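Side-chain contacts in methyltransferase (Thermus thermophilus, PDB 3TMA), which catalyses the S-adenosyl-L-methionine-dependent N2-methylation of guanosine 6 in tRNA(Phe): residues K53-I58 / R117-H122; L22-H27 / D32-E37. All coordinates share one frame; numbering follows the deposited sequence.

Overall arrangement
Both contacts lie in the N-terminal part of the protein, away from the S-adenosyl-L-methionine site. Their centres are about 14 Å apart. They share one sheet, in which strands 55-59 and 21-25 are antiparallel neighbours. Interaction 1 is a surface contact. It joins the start of strand 55-59 to the end of strand 112-119, an edge strand with four strands between. Its chemistry is ionic, with two bases on one glutamate. Interaction 2 is buried. It sets helix 31-41 on strand 21-25 through a leucine methyl, with no hydrogen bond directly between its segments. The V56 carbonyl connects the two contacts by a backbone bond to A24.

Interaction 1: residues K53-I58 / R117-H122; sequences KGRVRI and RREGEH
R55 grips E119 end-on in a double salt bridge. The guanidinium uses both terminal nitrogens, one for each carboxylate oxygen. R55 NH1 reaches E119 OE2 at 2.8 Å, and the bond is nearly straight at 165°. R55 NH2 reaches E119 OE1 at 2.9 Å. Both oxygens are met on their syn sides, but the two flat groups are not coplanar: their planes are 38° apart. A bend at chi3 (-63°) turns the arginine end toward the glutamate, which is extended beyond CG. The third nitrogen, R55 NE, pairs with D50, so the guanidinium is held on two sides. K53 CB lies 3.8 Å above the centre of one guanidinium face. This is the tight part. The exposed end of K53 is looser: NZ stands 3.5 Å from E119 OE1, a long salt bridge. The bridge spans strands 55-59 and 112-119, between the ferredoxin-like region and the THUMP region. Four strands of the same sheet separate them, which is consistent with a strongly curved sheet. Two bases around one carboxylate should keep E119 ionised and fix its rotation, while K53, at longer range, probably adds a weaker pull.

Interaction 2: residues L22-H27 / D32-E37; sequences LEATTH and DLLLEE
A24 O accepts the backbone N-H of V56 on the next strand and is also touched by L34 CD2 at 3.7 Å. The same methyl of L34 sits 3.8 Å from A24 CB. One branch of the leucine thus covers both the side chain and the carbonyl oxygen of A24. L34 CG is anti to the backbone N (chi1 176°), which carries the branch down to the strand. L34 supplies more than half of the 140 Å² buried between the segments. The motif is a helix packed on one face of a sheet. Helix 31-41 follows strand 21-25 after a short connection and packs on the sheet that holds this strand. T26, just past the strand end, gives the other part of the contact. Its CG2 lies 3.9 Å from L34 CD2 and 4.2 Å from L34 CB. The T26 and L34 side chains run past each other in opposite directions. With chi1 at -173°, T26 OG1 lies anti to N, and CG2 is the branch that meets L34. T25, between A24 and T26, points its side chain away from the helix. T26 OG1 bonds to L72 O, while E37 OE1 takes L72 N and E37 OE2 takes R71 N. V190 of helix 189-198 packs on T26, and A194 of that helix on L33.

Interaction 1: residues K53-I58 / R117-H122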
loop_
_atom_site.group_PDB
_atom_site.type_symbol
_atom_site.label_atom_id
_atom_site.label_comp_id
_atom_site.label_asym_id
_atom_site.label_seq_id
_atom_site.Cartn_x
_atom_site.Cartn_y
_atom_site.Cartn_z
ATOM N N LYS A 53 -12.216 0.023 -3.919
ATOM C CA LYS A 53 -12.050 -1.279 -3.252
ATOM C C LYS A 53 -10.573 -1.674 -3.063
ATOM O O LYS A 53 -10.266 -2.628 -2.368
ATOM C CB LYS A 53 -12.771 -2.380 -4.061
ATOM C CG LYS A 53 -14.334 -2.254 -4.077
ATOM C CD LYS A 53 -14.895 -2.363 -2.665
ATOM C CE LYS A 53 -16.404 -2.112 -2.632
ATOM N NZ LYS A 53 -17.154 -3.358 -2.297
ATOM N N GLY A 54 -9.650 -0.918 -3.628
ATOM C CA GLY A 54 -8.252 -1.291 -3.476
ATOM C C GLY A 54 -7.842 -2.551 -4.249
ATOM O O GLY A 54 -7.021 -3.327 -3.736
ATOM N N ARG A 55 -8.447 -2.823 -5.411
ATOM C CA ARG A 55 -8.080 -4.083 -6.121
ATOM C C ARG A 55 -7.836 -3.763 -7.580
ATOM O O ARG A 55 -8.622 -3.034 -8.172
ATOM C CB ARG A 55 -9.211 -5.137 -6.085
ATOM C CG ARG A 55 -9.512 -5.696 -4.705
ATOM C CD ARG A 55 -10.581 -6.785 -4.751
ATOM N NE ARG A 55 -11.903 -6.331 -5.215
ATOM C CZ ARG A 55 -12.983 -6.291 -4.437
ATOM N NH1 ARG A 55 -12.866 -6.612 -3.161
ATOM N NH2 ARG A 55 -14.165 -5.917 -4.919
ATOM N N VAL A 56 -6.787 -4.344 -8.158
ATOM C CA VAL A 56 -6.613 -4.363 -9.622
ATOM C C VAL A 56 -6.374 -5.795 -10.081
ATOM O O VAL A 56 -5.596 -6.533 -9.430
ATOM C CB VAL A 56 -5.397 -3.511 -10.011
ATOM C CG1 VAL A 56 -5.178 -3.569 -11.572
ATOM C CG2 VAL A 56 -5.686 -2.008 -9.551
ATOM N N ARG A 57 -6.941 -6.162 -11.234
ATOM C CA ARG A 57 -6.703 -7.529 -11.799
ATOM C C ARG A 57 -6.143 -7.373 -13.196
ATOM O O ARG A 57 -6.621 -6.512 -13.948
ATOM C CB ARG A 57 -8.018 -8.312 -11.955
ATOM C CG ARG A 57 -8.586 -8.838 -10.678
ATOM C CD ARG A 57 -9.903 -9.636 -10.935
ATOM N NE ARG A 57 -10.969 -8.798 -11.475
ATOM C CZ ARG A 57 -11.598 -7.828 -10.790
ATOM N NH1 ARG A 57 -11.317 -7.597 -9.507
ATOM N NH2 ARG A 57 -12.504 -7.060 -11.394
ATOM N N ILE A 58 -5.187 -8.238 -13.541
ATOM C CA ILE A 58 -4.566 -8.316 -14.879
ATOM C C ILE A 58 -4.767 -9.787 -15.329
ATOM O O ILE A 58 -4.392 -10.701 -14.568
ATOM C CB ILE A 58 -2.990 -8.111 -14.753
ATOM C CG1 ILE A 58 -2.679 -6.807 -14.015
ATOM C CG2 ILE A 58 -2.287 -8.103 -16.110
ATOM C CD1 ILE A 58 -3.259 -5.633 -14.673
ATOM N N ARG A 117 -14.402 -14.782 0.928
ATOM C CA ARG A 117 -14.937 -13.440 1.181
ATOM C C ARG A 117 -16.130 -13.274 0.257
ATOM O O ARG A 117 -16.170 -13.871 -0.827
ATOM C CB ARG A 117 -13.891 -12.375 0.820
ATOM C CG ARG A 117 -12.676 -12.333 1.724
ATOM C CD ARG A 117 -11.717 -11.230 1.267
ATOM N NE ARG A 117 -10.470 -11.228 2.035
ATOM N N ARG A 118 -17.096 -12.470 0.678
ATOM C CA ARG A 118 -18.315 -12.242 -0.100
ATOM C C ARG A 118 -18.584 -10.755 -0.191
ATOM O O ARG A 118 -18.386 -10.028 0.775
ATOM C CB ARG A 118 -19.530 -12.866 0.589
ATOM C CG ARG A 118 -19.567 -14.369 0.585
ATOM C CD ARG A 118 -20.853 -14.819 1.279
ATOM N NE ARG A 118 -21.014 -14.149 2.566
ATOM C CZ ARG A 118 -22.076 -13.433 2.913
ATOM N NH1 ARG A 118 -22.122 -12.850 4.096
ATOM N NH2 ARG A 118 -23.094 -13.312 2.081
ATOM N N GLU A 119 -19.079 -10.335 -1.343
ATOM C CA GLU A 119 -19.673 -9.025 -1.540
ATOM C C GLU A 119 -21.032 -9.221 -2.220
ATOM O O GLU A 119 -21.160 -10.029 -3.133
ATOM C CB GLU A 119 -18.734 -8.149 -2.384
ATOM C CG GLU A 119 -17.413 -7.870 -1.651
ATOM C CD GLU A 119 -16.418 -7.004 -2.429
ATOM O OE1 GLU A 119 -16.701 -6.623 -3.598
ATOM O OE2 GLU A 119 -15.338 -6.720 -1.845
ATOM N N GLY A 120 -22.063 -8.551 -1.709
ATOM C CA GLY A 120 -23.434 -8.740 -2.198
ATOM C C GLY A 120 -24.223 -9.685 -1.309
ATOM O O GLY A 120 -23.692 -10.209 -0.340
ATOM N N GLU A 121 -25.487 -9.914 -1.641
ATOM C CA GLU A 121 -26.339 -10.793 -0.857
ATOM C C GLU A 121 -26.285 -12.205 -1.441
ATOM O O GLU A 121 -26.420 -12.371 -2.660
ATOM C CB GLU A 121 -27.798 -10.313 -0.910
ATOM C CG GLU A 121 -28.116 -9.033 -0.142
ATOM C CD GLU A 121 -29.587 -8.992 0.286
ATOM O OE1 GLU A 121 -30.468 -9.093 -0.592
ATOM O OE2 GLU A 121 -29.865 -8.923 1.501
ATOM N N HIS A 122 -26.144 -13.206 -0.567
ATOM C CA HIS A 122 -26.099 -14.619 -0.972
ATOM C C HIS A 122 -26.793 -15.446 0.100
ATOM O O HIS A 122 -26.775 -15.058 1.260
ATOM C CB HIS A 122 -24.651 -15.083 -1.119
ATOM C CG HIS A 122 -23.884 -14.310 -2.142
ATOM N ND1 HIS A 122 -22.935 -13.367 -1.806
ATOM C CD2 HIS A 122 -23.974 -14.293 -3.493
ATOM C CE1 HIS A 122 -22.460 -12.815 -2.910
ATOM N NE2 HIS A 122 -23.082 -13.353 -3.947
#

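Interaction 2: residues L22-H27 / D32-E37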
loop_
_atom_site.group_PDB
_atom_site.type_symbol
_atom_site.label_atom_id
_atom_site.label_comp_id
_atom_site.label_asym_id
_atom_site.label_seq_id
_atom_site.Cartn_x
_atom_site.Cartn_y
_atom_site.Cartn_z
ATOM N N LEU A 22 -4.217 -12.274 -12.201
ATOM C CA LEU A 22 -3.484 -11.891 -11.027
ATOM C C LEU A 22 -4.289 -10.762 -10.400
ATOM O O LEU A 22 -4.562 -9.749 -11.063
ATOM C CB LEU A 22 -2.087 -11.436 -11.431
ATOM C CG LEU A 22 -1.303 -10.707 -10.351
ATOM C CD1 LEU A 22 -0.986 -11.623 -9.155
ATOM C CD2 LEU A 22 -0.032 -10.158 -10.988
ATOM N N GLU A 23 -4.669 -10.910 -9.128
ATOM C CA GLU A 23 -5.246 -9.778 -8.406
ATOM C C GLU A 23 -4.288 -9.200 -7.350
ATOM O O GLU A 23 -3.742 -9.935 -6.520
ATOM C CB GLU A 23 -6.570 -10.192 -7.762
ATOM C CG GLU A 23 -7.279 -9.024 -7.000
ATOM C CD GLU A 23 -8.745 -9.375 -6.647
ATOM O OE1 GLU A 23 -9.621 -9.293 -7.551
ATOM O OE2 GLU A 23 -9.017 -9.763 -5.470
ATOM N N ALA A 24 -4.058 -7.898 -7.402
ATOM C CA ALA A 24 -3.236 -7.227 -6.414
ATOM C C ALA A 24 -4.114 -6.294 -5.566
ATOM O O ALA A 24 -5.017 -5.636 -6.102
ATOM C CB ALA A 24 -2.093 -6.422 -7.105
ATOM N N THR A 25 -3.846 -6.232 -4.263
ATOM C CA THR A 25 -4.604 -5.343 -3.395
ATOM C C THR A 25 -3.711 -4.217 -2.879
ATOM O O THR A 25 -2.495 -4.380 -2.726
ATOM C CB THR A 25 -5.173 -6.076 -2.167
ATOM O OG1 THR A 25 -4.087 -6.607 -1.418
ATOM C CG2 THR A 25 -6.065 -7.226 -2.586
ATOM N N THR A 26 -4.325 -3.071 -2.600
ATOM C CA THR A 26 -3.587 -1.897 -2.115
ATOM C C THR A 26 -4.565 -1.152 -1.175
ATOM O O THR A 26 -5.681 -1.629 -0.954
ATOM C CB THR A 26 -3.133 -1.020 -3.329
ATOM O OG1 THR A 26 -2.279 0.045 -2.892
ATOM C CG2 THR A 26 -4.358 -0.434 -4.134
ATOM N N HIS A 27 -4.212 0.027 -0.671
ATOM C CA HIS A 27 -5.238 0.845 0.036
ATOM C C HIS A 27 -6.323 1.317 -0.937
ATOM O O HIS A 27 -6.015 1.843 -1.983
ATOM C CB HIS A 27 -4.595 2.059 0.725
ATOM C CG HIS A 27 -3.501 1.692 1.676
ATOM N ND1 HIS A 27 -3.708 1.535 3.027
ATOM C CD2 HIS A 27 -2.180 1.461 1.471
ATOM C CE1 HIS A 27 -2.565 1.215 3.617
ATOM N NE2 HIS A 27 -1.616 1.182 2.696
ATOM N N ASP A 32 -5.502 3.440 -9.144
ATOM C CA ASP A 32 -4.931 3.997 -10.355
ATOM C C ASP A 32 -3.403 3.932 -10.374
ATOM O O ASP A 32 -2.815 3.614 -11.406
ATOM C CB ASP A 32 -5.416 5.416 -10.652
ATOM C CG ASP A 32 -5.204 6.387 -9.490
ATOM O OD1 ASP A 32 -4.731 5.991 -8.373
ATOM O OD2 ASP A 32 -5.551 7.568 -9.695
ATOM N N LEU A 33 -2.742 4.144 -9.276
ATOM C CA LEU A 33 -1.278 4.029 -9.150
ATOM C C LEU A 33 -0.821 2.551 -9.213
ATOM O O LEU A 33 0.201 2.240 -9.798
ATOM C CB LEU A 33 -0.797 4.661 -7.833
ATOM C CG LEU A 33 -0.963 6.173 -7.621
ATOM C CD1 LEU A 33 -2.434 6.587 -7.846
ATOM C CD2 LEU A 33 -0.551 6.519 -6.200
ATOM N N LEU A 34 -1.546 1.725 -8.548
ATOM C CA LEU A 34 -1.215 0.307 -8.628
ATOM C C LEU A 34 -1.362 -0.184 -10.058
ATOM O O LEU A 34 -0.541 -0.981 -10.552
ATOM C CB LEU A 34 -2.157 -0.486 -7.706
ATOM C CG LEU A 34 -1.942 -2.002 -7.805
ATOM C CD1 LEU A 34 -0.514 -2.394 -7.428
ATOM C CD2 LEU A 34 -2.948 -2.719 -6.907
ATOM N N LEU A 35 -2.390 0.301 -10.743
ATOM C CA LEU A 35 -2.598 -0.067 -12.141
ATOM C C LEU A 35 -1.418 0.376 -13.026
ATOM O O LEU A 35 -0.957 -0.396 -13.869
ATOM C CB LEU A 35 -3.913 0.523 -12.668
ATOM C CG LEU A 35 -4.172 0.384 -14.156
ATOM C CD1 LEU A 35 -4.286 -1.093 -14.512
ATOM C CD2 LEU A 35 -5.434 1.181 -14.581
ATOM N N GLU A 36 -0.879 1.559 -12.777
ATOM C CA GLU A 36 0.326 2.005 -13.501
ATOM C C GLU A 36 1.544 1.113 -13.256
ATOM O O GLU A 36 2.312 0.821 -14.206
ATOM C CB GLU A 36 0.669 3.465 -13.194
ATOM C CG GLU A 36 -0.445 4.402 -13.642
ATOM C CD GLU A 36 -0.347 5.829 -13.078
ATOM O OE1 GLU A 36 0.708 6.224 -12.522
ATOM O OE2 GLU A 36 -1.363 6.556 -13.200
ATOM N N GLU A 37 1.796 0.780 -11.983
ATOM C CA GLU A 37 2.893 -0.184 -11.661
ATOM C C GLU A 37 2.722 -1.534 -12.350
ATOM O O GLU A 37 3.662 -2.062 -12.953
ATOM C CB GLU A 37 3.040 -0.384 -10.138
ATOM C CG GLU A 37 4.466 -0.772 -9.800
ATOM C CD GLU A 37 4.714 -1.026 -8.311
ATOM O OE1 GLU A 37 3.726 -1.119 -7.526
ATOM O OE2 GLU A 37 5.906 -1.169 -7.944
#